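Local coordinates for intimin (Escherichia coli, PDB 1F00), which probably mediates adhesion of enteropathogenic bacteria to host cells by binding a receptor through its C-terminal lectin-like domain, carried on immunoglobulin-like domains, at residues A[185-196]-A[271-282]; A[235-243]-A[255-266]. All coordinates share one frame; numbering follows the deposited sequence.

Overall arrangement
Both contacts belong to the C-type lectin-like domain at the C-terminal end of the elongated intimin fragment, with centres about 10 Å apart. Contact 1 pairs the strand that opens this domain with the one that ends the chain, as is usual in C-type lectin-like folds. Contact 2, formed by residues that lie in the chain between the two segments of contact 1, joins strand 240-242 to the hairpin 255-266. Their seam is direct: Tyr277 N lies 2.8 Å from Ile240 O, and Trp242 NE1 lies 2.8 Å from Val194 O, both probable hydrogen bonds. Met190 CE packs at 3.3 Å from Ser236 OG. Neither contact includes a bound ligand.

Contact 1: A[185-196]-A[271-282]; sequences LIVPNMSKRVTY and ASESNAYATCVK
Antiparallel backbone bonds join Val187 to Cys280 in both directions, and at the chain end Leu185 N donates to the terminal carboxylate oxygen Lys282 OXT (2.6 Å). Pro188, which has no N-H to give, suits a non-hydrogen-bonded place opposite Thr279. Beyond it Ala278 O takes two bonds from one residue, Asn189 N at 2.9 Å and Asn189 ND2 at 2.7 Å, arriving from opposite faces of the carbonyl plane; an asparagine with CG beside its own N (chi1 -64°) can fold its amide back this way. One water accepts from Ala278 N and donates to Asn189 O and Lys192 O, bridging the corner where the strand turns.

At that corner the Tyr277 ring is sandwiched. Met190, bent at chi2 and chi3, sets CE 3.5 Å from the centroid of the Tyr277 ring in a CH-pi contact, with SD in Met-aromatic range; over the opposite face lies Arg193 CG, 3.7 Å from the same Tyr277 centroid. Small Ala278 lets Val194 CG2 come to 3.9 Å from its CB, while Ile186 CG2 meets Thr279 CG2 at 3.6 Å.

Helix 196-205 covers the side bearing Val194, Ala278 and Cys280, through Ala199 and Cys203. Strand 118-120 flanks strand 184-190, and strand 240-242 meets Ala276 and Tyr277.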
loop_
_atom_site.group_PDB
_atom_site.type_symbol
_atom_site.label_atom_id
_atom_site.label_comp_id
_atom_site.label_asym_id
_atom_site.label_seq_id
_atom_site.Cartn_x
_atom_site.Cartn_y
_atom_site.Cartn_z
ATOM N N LEU A 185 17.725 2.445 -12.178
ATOM C CA LEU A 185 17.515 1.075 -11.719
ATOM C C LEU A 185 18.901 0.427 -11.663
ATOM O O LEU A 185 19.656 0.484 -12.633
ATOM C CB LEU A 185 16.625 0.299 -12.692
ATOM C CG LEU A 185 16.326 -1.151 -12.300
ATOM C CD1 LEU A 185 15.443 -1.183 -11.060
ATOM C CD2 LEU A 185 15.631 -1.865 -13.456
ATOM N N ILE A 186 19.219 -0.196 -10.531
ATOM C CA ILE A 186 20.520 -0.829 -10.313
ATOM C C ILE A 186 20.398 -2.340 -10.477
ATOM O O ILE A 186 19.669 -2.995 -9.735
ATOM C CB ILE A 186 21.042 -0.494 -8.891
ATOM C CG1 ILE A 186 20.905 1.012 -8.629
ATOM C CG2 ILE A 186 22.486 -0.930 -8.747
ATOM C CD1 ILE A 186 21.638 1.887 -9.642
ATOM N N VAL A 187 21.123 -2.899 -11.439
ATOM C CA VAL A 187 21.029 -4.329 -11.710
ATOM C C VAL A 187 22.331 -5.118 -11.564
ATOM O O VAL A 187 23.121 -5.195 -12.500
ATOM C CB VAL A 187 20.473 -4.561 -13.134
ATOM C CG1 VAL A 187 20.370 -6.053 -13.428
ATOM C CG2 VAL A 187 19.110 -3.880 -13.276
ATOM N N PRO A 188 22.570 -5.707 -10.381
ATOM C CA PRO A 188 23.788 -6.495 -10.153
ATOM C C PRO A 188 23.626 -7.863 -10.821
ATOM O O PRO A 188 22.573 -8.497 -10.700
ATOM C CB PRO A 188 23.845 -6.636 -8.628
ATOM C CG PRO A 188 22.983 -5.517 -8.115
ATOM C CD PRO A 188 21.855 -5.481 -9.114
ATOM N N ASN A 189 24.653 -8.311 -11.532
ATOM C CA ASN A 189 24.616 -9.614 -12.187
ATOM C C ASN A 189 25.481 -10.540 -11.317
ATOM O O ASN A 189 26.701 -10.601 -11.464
ATOM C CB ASN A 189 25.158 -9.480 -13.616
ATOM C CG ASN A 189 24.279 -8.575 -14.490
ATOM O OD1 ASN A 189 23.220 -8.995 -14.969
ATOM N ND2 ASN A 189 24.708 -7.322 -14.682
ATOM N N MET A 190 24.825 -11.264 -10.412
ATOM C CA MET A 190 25.504 -12.132 -9.451
ATOM C C MET A 190 25.945 -13.545 -9.845
ATOM O O MET A 190 26.521 -14.254 -9.017
ATOM C CB MET A 190 24.641 -12.240 -8.188
ATOM C CG MET A 190 24.237 -10.900 -7.594
ATOM S SD MET A 190 25.633 -9.772 -7.484
ATOM C CE MET A 190 26.768 -10.715 -6.413
ATOM N N SER A 191 25.696 -13.966 -11.079
ATOM C CA SER A 191 26.067 -15.323 -11.476
ATOM C C SER A 191 27.569 -15.576 -11.623
ATOM O O SER A 191 28.025 -16.722 -11.535
ATOM C CB SER A 191 25.349 -15.701 -12.776
ATOM O OG SER A 191 25.717 -14.836 -13.836
ATOM N N LYS A 192 28.343 -14.514 -11.824
ATOM C CA LYS A 192 29.784 -14.665 -12.001
ATOM C C LYS A 192 30.528 -13.338 -12.002
ATOM O O LYS A 192 29.994 -12.320 -12.441
ATOM C CB LYS A 192 30.060 -15.356 -13.335
ATOM C CG LYS A 192 29.456 -14.605 -14.527
ATOM C CD LYS A 192 29.714 -15.308 -15.849
ATOM C CE LYS A 192 28.961 -14.627 -16.988
ATOM N NZ LYS A 192 29.229 -15.301 -18.289
ATOM N N ARG A 193 31.765 -13.349 -11.511
ATOM C CA ARG A 193 32.582 -12.144 -11.546
ATOM C C ARG A 193 33.127 -12.112 -12.971
ATOM O O ARG A 193 33.349 -13.166 -13.583
ATOM C CB ARG A 193 33.731 -12.215 -10.544
ATOM C CG ARG A 193 33.294 -12.079 -9.094
ATOM C CD ARG A 193 34.499 -12.077 -8.166
ATOM N NE ARG A 193 34.124 -12.053 -6.754
ATOM C CZ ARG A 193 33.403 -12.992 -6.150
ATOM N NH1 ARG A 193 32.967 -14.044 -6.835
ATOM N NH2 ARG A 193 33.122 -12.890 -4.857
ATOM N N VAL A 194 33.336 -10.916 -13.503
ATOM C CA VAL A 194 33.814 -10.774 -14.867
ATOM C C VAL A 194 34.893 -9.701 -14.963
ATOM O O VAL A 194 35.105 -8.941 -14.018
ATOM C CB VAL A 194 32.646 -10.392 -15.807
ATOM C CG1 VAL A 194 31.612 -11.503 -15.820
ATOM C CG2 VAL A 194 32.001 -9.078 -15.346
ATOM N N THR A 195 35.581 -9.643 -16.098
ATOM C CA THR A 195 36.609 -8.622 -16.269
ATOM C C THR A 195 35.887 -7.291 -16.446
ATOM O O THR A 195 34.680 -7.257 -16.672
ATOM C CB THR A 195 37.474 -8.866 -17.524
ATOM O OG1 THR A 195 36.673 -8.681 -18.698
ATOM C CG2 THR A 195 38.040 -10.276 -17.513
ATOM N N TYR A 196 36.633 -6.198 -16.344
ATOM C CA TYR A 196 36.053 -4.874 -16.513
ATOM C C TYR A 196 35.433 -4.739 -17.908
ATOM O O TYR A 196 34.305 -4.275 -18.047
ATOM C CB TYR A 196 37.131 -3.798 -16.293
ATOM C CG TYR A 196 36.676 -2.390 -16.612
ATOM C CD1 TYR A 196 36.726 -1.902 -17.916
ATOM C CD2 TYR A 196 36.155 -1.561 -15.621
ATOM C CE1 TYR A 196 36.268 -0.623 -18.229
ATOM C CE2 TYR A 196 35.688 -0.280 -15.921
ATOM C CZ TYR A 196 35.750 0.181 -17.228
ATOM O OH TYR A 196 35.301 1.443 -17.538
ATOM N N ALA A 271 42.043 -4.606 -14.000
ATOM C CA ALA A 271 40.878 -4.678 -14.880
ATOM C C ALA A 271 40.775 -5.891 -15.803
ATOM O O ALA A 271 39.667 -6.313 -16.157
ATOM C CB ALA A 271 40.797 -3.401 -15.718
ATOM N N SER A 272 41.913 -6.447 -16.199
ATOM C CA SER A 272 41.917 -7.594 -17.102
ATOM C C SER A 272 41.578 -8.915 -16.422
ATOM O O SER A 272 41.596 -9.964 -17.066
ATOM C CB SER A 272 43.275 -7.714 -17.801
ATOM O OG SER A 272 44.301 -7.984 -16.865
ATOM N N GLU A 273 41.277 -8.867 -15.128
ATOM C CA GLU A 273 40.921 -10.068 -14.372
ATOM C C GLU A 273 39.457 -9.997 -13.929
ATOM O O GLU A 273 38.884 -8.915 -13.848
ATOM C CB GLU A 273 41.793 -10.199 -13.126
ATOM C CG GLU A 273 43.286 -10.079 -13.365
ATOM C CD GLU A 273 44.088 -10.471 -12.138
ATOM O OE1 GLU A 273 43.764 -9.984 -11.028
ATOM O OE2 GLU A 273 45.043 -11.262 -12.284
ATOM N N SER A 274 38.857 -11.149 -13.638
ATOM C CA SER A 274 37.462 -11.182 -13.193
ATOM C C SER A 274 37.431 -10.954 -11.680
ATOM O O SER A 274 37.146 -11.860 -10.889
ATOM C CB SER A 274 36.827 -12.526 -13.563
ATOM O OG SER A 274 37.641 -13.604 -13.140
ATOM N N ASN A 275 37.723 -9.714 -11.302
ATOM C CA ASN A 275 37.798 -9.279 -9.914
ATOM C C ASN A 275 36.508 -8.700 -9.335
ATOM O O ASN A 275 36.428 -8.446 -8.136
ATOM C CB ASN A 275 38.921 -8.244 -9.781
ATOM C CG ASN A 275 40.305 -8.866 -9.870
ATOM O OD1 ASN A 275 41.256 -8.247 -10.362
ATOM N ND2 ASN A 275 40.428 -10.093 -9.376
ATOM N N ALA A 276 35.497 -8.492 -10.169
ATOM C CA ALA A 276 34.254 -7.927 -9.665
ATOM C C ALA A 276 33.039 -8.322 -10.481
ATOM O O ALA A 276 33.165 -8.901 -11.556
ATOM C CB ALA A 276 34.369 -6.403 -9.607
ATOM N N TYR A 277 31.861 -8.010 -9.946
ATOM C CA TYR A 277 30.604 -8.303 -10.616
ATOM C C TYR A 277 30.219 -7.134 -11.506
ATOM O O TYR A 277 30.650 -6.004 -11.277
ATOM C CB TYR A 277 29.491 -8.535 -9.596
ATOM C CG TYR A 277 29.673 -9.790 -8.793
ATOM C CD1 TYR A 277 30.255 -9.757 -7.526
ATOM C CD2 TYR A 277 29.298 -11.028 -9.318
ATOM C CE1 TYR A 277 30.459 -10.931 -6.799
ATOM C CE2 TYR A 277 29.503 -12.208 -8.604
ATOM C CZ TYR A 277 30.083 -12.150 -7.347
ATOM O OH TYR A 277 30.288 -13.314 -6.645
ATOM N N ALA A 278 29.416 -7.415 -12.528
ATOM C CA ALA A 278 28.958 -6.373 -13.417
ATOM C C ALA A 278 27.620 -5.889 -12.877
ATOM O O ALA A 278 26.638 -6.638 -12.850
ATOM C CB ALA A 278 28.794 -6.909 -14.836
ATOM N N THR A 279 27.598 -4.650 -12.401
ATOM C CA THR A 279 26.376 -4.052 -11.894
ATOM C C THR A 279 26.039 -2.937 -12.868
ATOM O O THR A 279 26.821 -2.009 -13.064
ATOM C CB THR A 279 26.548 -3.494 -10.461
ATOM O OG1 THR A 279 26.616 -4.586 -9.537
ATOM C CG2 THR A 279 25.363 -2.608 -10.082
ATOM N N CYS A 280 24.876 -3.054 -13.497
ATOM C CA CYS A 280 24.434 -2.083 -14.485
ATOM C C CYS A 280 23.467 -1.044 -13.920
ATOM O O CYS A 280 22.650 -1.346 -13.054
ATOM C CB CYS A 280 23.773 -2.823 -15.654
ATOM S SG CYS A 280 23.100 -1.763 -16.952
ATOM N N VAL A 281 23.578 0.183 -14.423
ATOM C CA VAL A 281 22.703 1.275 -14.016
ATOM C C VAL A 281 21.836 1.599 -15.234
ATOM O O VAL A 281 22.354 1.998 -16.278
ATOM C CB VAL A 281 23.506 2.530 -13.625
ATOM C CG1 VAL A 281 22.551 3.632 -13.155
ATOM C CG2 VAL A 281 24.507 2.189 -12.521
ATOM N N LYS A 282 20.526 1.406 -15.093
ATOM C CA LYS A 282 19.557 1.644 -16.169
ATOM C C LYS A 282 18.628 2.819 -15.876
ATOM O O LYS A 282 18.192 3.480 -16.841
ATOM C CB LYS A 282 18.706 0.391 -16.394
ATOM C CG LYS A 282 19.390 -0.719 -17.165
ATOM C CD LYS A 282 18.636 -2.041 -17.007
ATOM C CE LYS A 282 17.148 -1.902 -17.317
ATOM N NZ LYS A 282 16.862 -1.576 -18.739
ATOM O OXT LYS A 282 18.323 3.046 -14.688
HETATM O O HOH W 1 28.678 -10.077 -13.205
HETATM O O HOH W 2 29.431 -15.580 -8.515
#

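Contact 2: A[235-243]-A[255-266]; sequences SSQTIISWV and ASTYDLVKQNPL
Asp259 holds CG opposite its own N (chi1 -164°), which carries the carboxylate to the chain entering strand 240-242, and Thr238 turns OG1 to meet it, likewise anti to N (chi1 174°). The hydroxyl donates to Asp259 OD1 at 2.7 Å, on the syn side but tilted out of the carboxylate plane, while Ile239 N reaches Asp259 OD2 at 2.9 Å from above that plane. Val261 N closes an Asx turn on OD2, and Lys262 N, three residues on, extends it to an Asx motif. Three backbone N-H groups thus grip one oxygen; aspartate suits the place because its short side chain both ties the hairpin bend and holds the neighbouring segment, and the donors would probably stabilise its charge.

The backbones pair through Ser241 and Tyr258, bonded in both directions, and Val243 N adds a bond to Ser256 O (3.1 Å). Ile239 O takes Leu260 N and Ser241 OG from opposite faces of its plane, serine being small enough to turn back on the residue just before its strand.

Branched aliphatic side chains meet where Ile239 CG1 lies 3.6 Å from Val261 CG2, the two crossing at about a right angle. The Ile240 chain lies against a hydroxyl instead, CG1 resting 3.5 Å from Thr257 OG1. Farther along, compact Ala255 meets the indole, its CB 3.7 Å from Trp242 CE3.

Leu217 and Phe221 of helix 214-224 pack against Tyr258. Ile240, Trp242 and Thr257 pack against Ala276 of strand 276-281, and Ile239 and Leu260 touch Pro188 of strand 184-190.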
loop_
_atom_site.group_PDB
_atom_site.type_symbol
_atom_site.label_atom_id
_atom_site.label_comp_id
_atom_site.label_asym_id
_atom_site.label_seq_id
_atom_site.Cartn_x
_atom_site.Cartn_y
_atom_site.Cartn_z
ATOM N N SER A 235 22.024 -14.742 -0.873
ATOM C CA SER A 235 23.154 -15.666 -0.947
ATOM C C SER A 235 24.522 -15.000 -1.135
ATOM O O SER A 235 25.544 -15.678 -1.080
ATOM C CB SER A 235 22.944 -16.682 -2.078
ATOM O OG SER A 235 23.043 -16.057 -3.350
ATOM N N SER A 236 24.553 -13.689 -1.359
ATOM C CA SER A 236 25.824 -12.994 -1.565
ATOM C C SER A 236 26.379 -12.334 -0.316
ATOM O O SER A 236 25.669 -11.609 0.380
ATOM C CB SER A 236 25.687 -11.919 -2.654
ATOM O OG SER A 236 25.488 -12.492 -3.927
ATOM N N GLN A 237 27.652 -12.586 -0.041
ATOM C CA GLN A 237 28.312 -11.970 1.102
ATOM C C GLN A 237 29.068 -10.763 0.567
ATOM O O GLN A 237 29.534 -9.920 1.327
ATOM C CB GLN A 237 29.288 -12.942 1.777
ATOM C CG GLN A 237 28.612 -14.106 2.482
ATOM C CD GLN A 237 28.080 -15.157 1.518
ATOM O OE1 GLN A 237 27.355 -16.070 1.918
ATOM N NE2 GLN A 237 28.448 -15.039 0.245
ATOM N N THR A 238 29.188 -10.692 -0.755
ATOM C CA THR A 238 29.873 -9.574 -1.389
ATOM C C THR A 238 29.333 -9.281 -2.775
ATOM O O THR A 238 29.157 -10.187 -3.587
ATOM C CB THR A 238 31.395 -9.828 -1.532
ATOM O OG1 THR A 238 31.984 -8.757 -2.283
ATOM C CG2 THR A 238 31.660 -11.143 -2.260
ATOM N N ILE A 239 29.049 -8.011 -3.033
ATOM C CA ILE A 239 28.585 -7.600 -4.345
ATOM C C ILE A 239 29.521 -6.496 -4.814
ATOM O O ILE A 239 29.100 -5.384 -5.145
ATOM C CB ILE A 239 27.123 -7.109 -4.329
ATOM C CG1 ILE A 239 26.208 -8.249 -3.863
ATOM C CG2 ILE A 239 26.698 -6.682 -5.737
ATOM C CD1 ILE A 239 24.715 -7.922 -3.905
ATOM N N ILE A 240 30.811 -6.817 -4.797
ATOM C CA ILE A 240 31.849 -5.895 -5.244
ATOM C C ILE A 240 31.589 -5.673 -6.737
ATOM O O ILE A 240 31.528 -6.628 -7.514
ATOM C CB ILE A 240 33.258 -6.506 -4.996
ATOM C CG1 ILE A 240 34.341 -5.583 -5.558
ATOM C CG2 ILE A 240 33.346 -7.905 -5.604
ATOM C CD1 ILE A 240 35.757 -6.054 -5.243
ATOM N N SER A 241 31.429 -4.411 -7.131
ATOM C CA SER A 241 31.111 -4.074 -8.515
ATOM C C SER A 241 32.034 -3.040 -9.152
ATOM O O SER A 241 32.452 -2.083 -8.506
ATOM C CB SER A 241 29.673 -3.546 -8.586
ATOM O OG SER A 241 28.809 -4.312 -7.766
ATOM N N TRP A 242 32.322 -3.232 -10.435
ATOM C CA TRP A 242 33.181 -2.322 -11.189
ATOM C C TRP A 242 32.527 -0.948 -11.338
ATOM O O TRP A 242 31.300 -0.850 -11.400
ATOM C CB TRP A 242 33.407 -2.844 -12.610
ATOM C CG TRP A 242 34.106 -4.159 -12.752
ATOM C CD1 TRP A 242 33.553 -5.343 -13.147
ATOM C CD2 TRP A 242 35.507 -4.403 -12.590
ATOM N NE1 TRP A 242 34.526 -6.309 -13.249
ATOM C CE2 TRP A 242 35.735 -5.759 -12.915
ATOM C CE3 TRP A 242 36.594 -3.605 -12.207
ATOM C CZ2 TRP A 242 37.009 -6.337 -12.871
ATOM C CZ3 TRP A 242 37.865 -4.182 -12.161
ATOM C CH2 TRP A 242 38.058 -5.537 -12.494
ATOM N N VAL A 243 33.342 0.104 -11.385
ATOM C CA VAL A 243 32.829 1.453 -11.630
ATOM C C VAL A 243 33.644 1.956 -12.818
ATOM O O VAL A 243 34.790 1.541 -13.000
ATOM C CB VAL A 243 33.000 2.439 -10.423
ATOM C CG1 VAL A 243 32.387 1.841 -9.166
ATOM C CG2 VAL A 243 34.461 2.797 -10.218
ATOM N N ALA A 255 40.832 -0.451 -12.232
ATOM C CA ALA A 255 39.557 0.213 -12.012
ATOM C C ALA A 255 39.225 0.161 -10.536
ATOM O O ALA A 255 39.846 -0.588 -9.772
ATOM C CB ALA A 255 38.449 -0.473 -12.819
ATOM N N SER A 256 38.252 0.972 -10.138
ATOM C CA SER A 256 37.809 0.996 -8.760
ATOM C C SER A 256 36.530 0.184 -8.667
ATOM O O SER A 256 35.938 -0.185 -9.690
ATOM C CB SER A 256 37.557 2.433 -8.301
ATOM O OG SER A 256 38.779 3.137 -8.199
ATOM N N THR A 257 36.121 -0.108 -7.438
ATOM C CA THR A 257 34.906 -0.870 -7.196
ATOM C C THR A 257 34.208 -0.361 -5.943
ATOM O O THR A 257 34.796 0.359 -5.122
ATOM C CB THR A 257 35.204 -2.366 -6.951
ATOM O OG1 THR A 257 35.941 -2.499 -5.730
ATOM C CG2 THR A 257 36.009 -2.975 -8.108
ATOM N N TYR A 258 32.939 -0.724 -5.816
ATOM C CA TYR A 258 32.157 -0.386 -4.644
ATOM C C TYR A 258 31.363 -1.660 -4.394
ATOM O O TYR A 258 30.943 -2.335 -5.338
ATOM C CB TYR A 258 31.211 0.789 -4.894
ATOM C CG TYR A 258 30.476 1.209 -3.639
ATOM C CD1 TYR A 258 31.072 2.061 -2.701
ATOM C CD2 TYR A 258 29.193 0.732 -3.372
ATOM C CE1 TYR A 258 30.403 2.427 -1.528
ATOM C CE2 TYR A 258 28.516 1.088 -2.205
ATOM C CZ TYR A 258 29.123 1.936 -1.289
ATOM O OH TYR A 258 28.442 2.285 -0.144
ATOM N N ASP A 259 31.170 -1.992 -3.126
ATOM C CA ASP A 259 30.478 -3.211 -2.755
ATOM C C ASP A 259 29.092 -2.884 -2.206
ATOM O O ASP A 259 28.971 -2.244 -1.160
ATOM C CB ASP A 259 31.330 -3.939 -1.707
ATOM C CG ASP A 259 30.929 -5.380 -1.513
ATOM O OD1 ASP A 259 31.845 -6.228 -1.383
ATOM O OD2 ASP A 259 29.714 -5.669 -1.474
ATOM N N LEU A 260 28.053 -3.323 -2.916
ATOM C CA LEU A 260 26.683 -3.060 -2.501
ATOM C C LEU A 260 26.284 -3.784 -1.218
ATOM O O LEU A 260 25.172 -3.592 -0.716
ATOM C CB LEU A 260 25.704 -3.393 -3.633
ATOM C CG LEU A 260 25.732 -2.398 -4.805
ATOM C CD1 LEU A 260 24.801 -2.868 -5.909
ATOM C CD2 LEU A 260 25.319 -1.013 -4.315
ATOM N N VAL A 261 27.180 -4.619 -0.697
ATOM C CA VAL A 261 26.915 -5.307 0.565
ATOM C C VAL A 261 27.814 -4.723 1.652
ATOM O O VAL A 261 27.336 -4.287 2.700
ATOM C CB VAL A 261 27.180 -6.832 0.490
ATOM C CG1 VAL A 261 27.166 -7.426 1.903
ATOM C CG2 VAL A 261 26.098 -7.516 -0.347
ATOM N N LYS A 262 29.114 -4.683 1.381
ATOM C CA LYS A 262 30.098 -4.197 2.343
ATOM C C LYS A 262 30.550 -2.742 2.185
ATOM O O LYS A 262 31.392 -2.281 2.959
ATOM C CB LYS A 262 31.338 -5.100 2.288
ATOM C CG LYS A 262 31.006 -6.587 2.242
ATOM C CD LYS A 262 32.227 -7.473 2.420
ATOM C CE LYS A 262 33.157 -7.435 1.218
ATOM N NZ LYS A 262 34.190 -8.510 1.330
ATOM N N GLN A 263 29.983 -2.017 1.220
ATOM C CA GLN A 263 30.394 -0.636 0.946
ATOM C C GLN A 263 31.835 -0.837 0.450
ATOM O O GLN A 263 32.052 -1.140 -0.726
ATOM C CB GLN A 263 30.331 0.214 2.226
ATOM C CG GLN A 263 28.925 0.300 2.837
ATOM C CD GLN A 263 28.871 1.110 4.128
ATOM O OE1 GLN A 263 29.044 2.324 4.119
ATOM N NE2 GLN A 263 28.633 0.431 5.242
ATOM N N ASN A 264 32.812 -0.663 1.335
ATOM C CA ASN A 264 34.212 -0.941 1.005
ATOM C C ASN A 264 34.725 -0.439 -0.356
ATOM O O ASN A 264 35.095 -1.240 -1.215
ATOM C CB ASN A 264 34.403 -2.465 1.082
ATOM C CG ASN A 264 35.861 -2.892 1.159
ATOM O OD1 ASN A 264 36.226 -3.948 0.637
ATOM N ND2 ASN A 264 36.689 -2.100 1.828
ATOM N N PRO A 265 34.753 0.883 -0.577
ATOM C CA PRO A 265 35.258 1.318 -1.885
ATOM C C PRO A 265 36.740 0.975 -2.054
ATOM O O PRO A 265 37.558 1.295 -1.184
ATOM C CB PRO A 265 35.002 2.822 -1.873
ATOM C CG PRO A 265 35.074 3.174 -0.407
ATOM C CD PRO A 265 34.317 2.033 0.234
ATOM N N LEU A 266 37.076 0.312 -3.163
ATOM C CA LEU A 266 38.459 -0.074 -3.459
ATOM C C LEU A 266 38.967 0.532 -4.767
ATOM O O LEU A 266 38.181 0.904 -5.635
ATOM C CB LEU A 266 38.579 -1.595 -3.556
ATOM C CG LEU A 266 38.080 -2.406 -2.365
ATOM C CD1 LEU A 266 38.279 -3.898 -2.639
ATOM C CD2 LEU A 266 38.823 -1.974 -1.111
HETATM O O HOH W 3 37.260 2.862 -11.801
#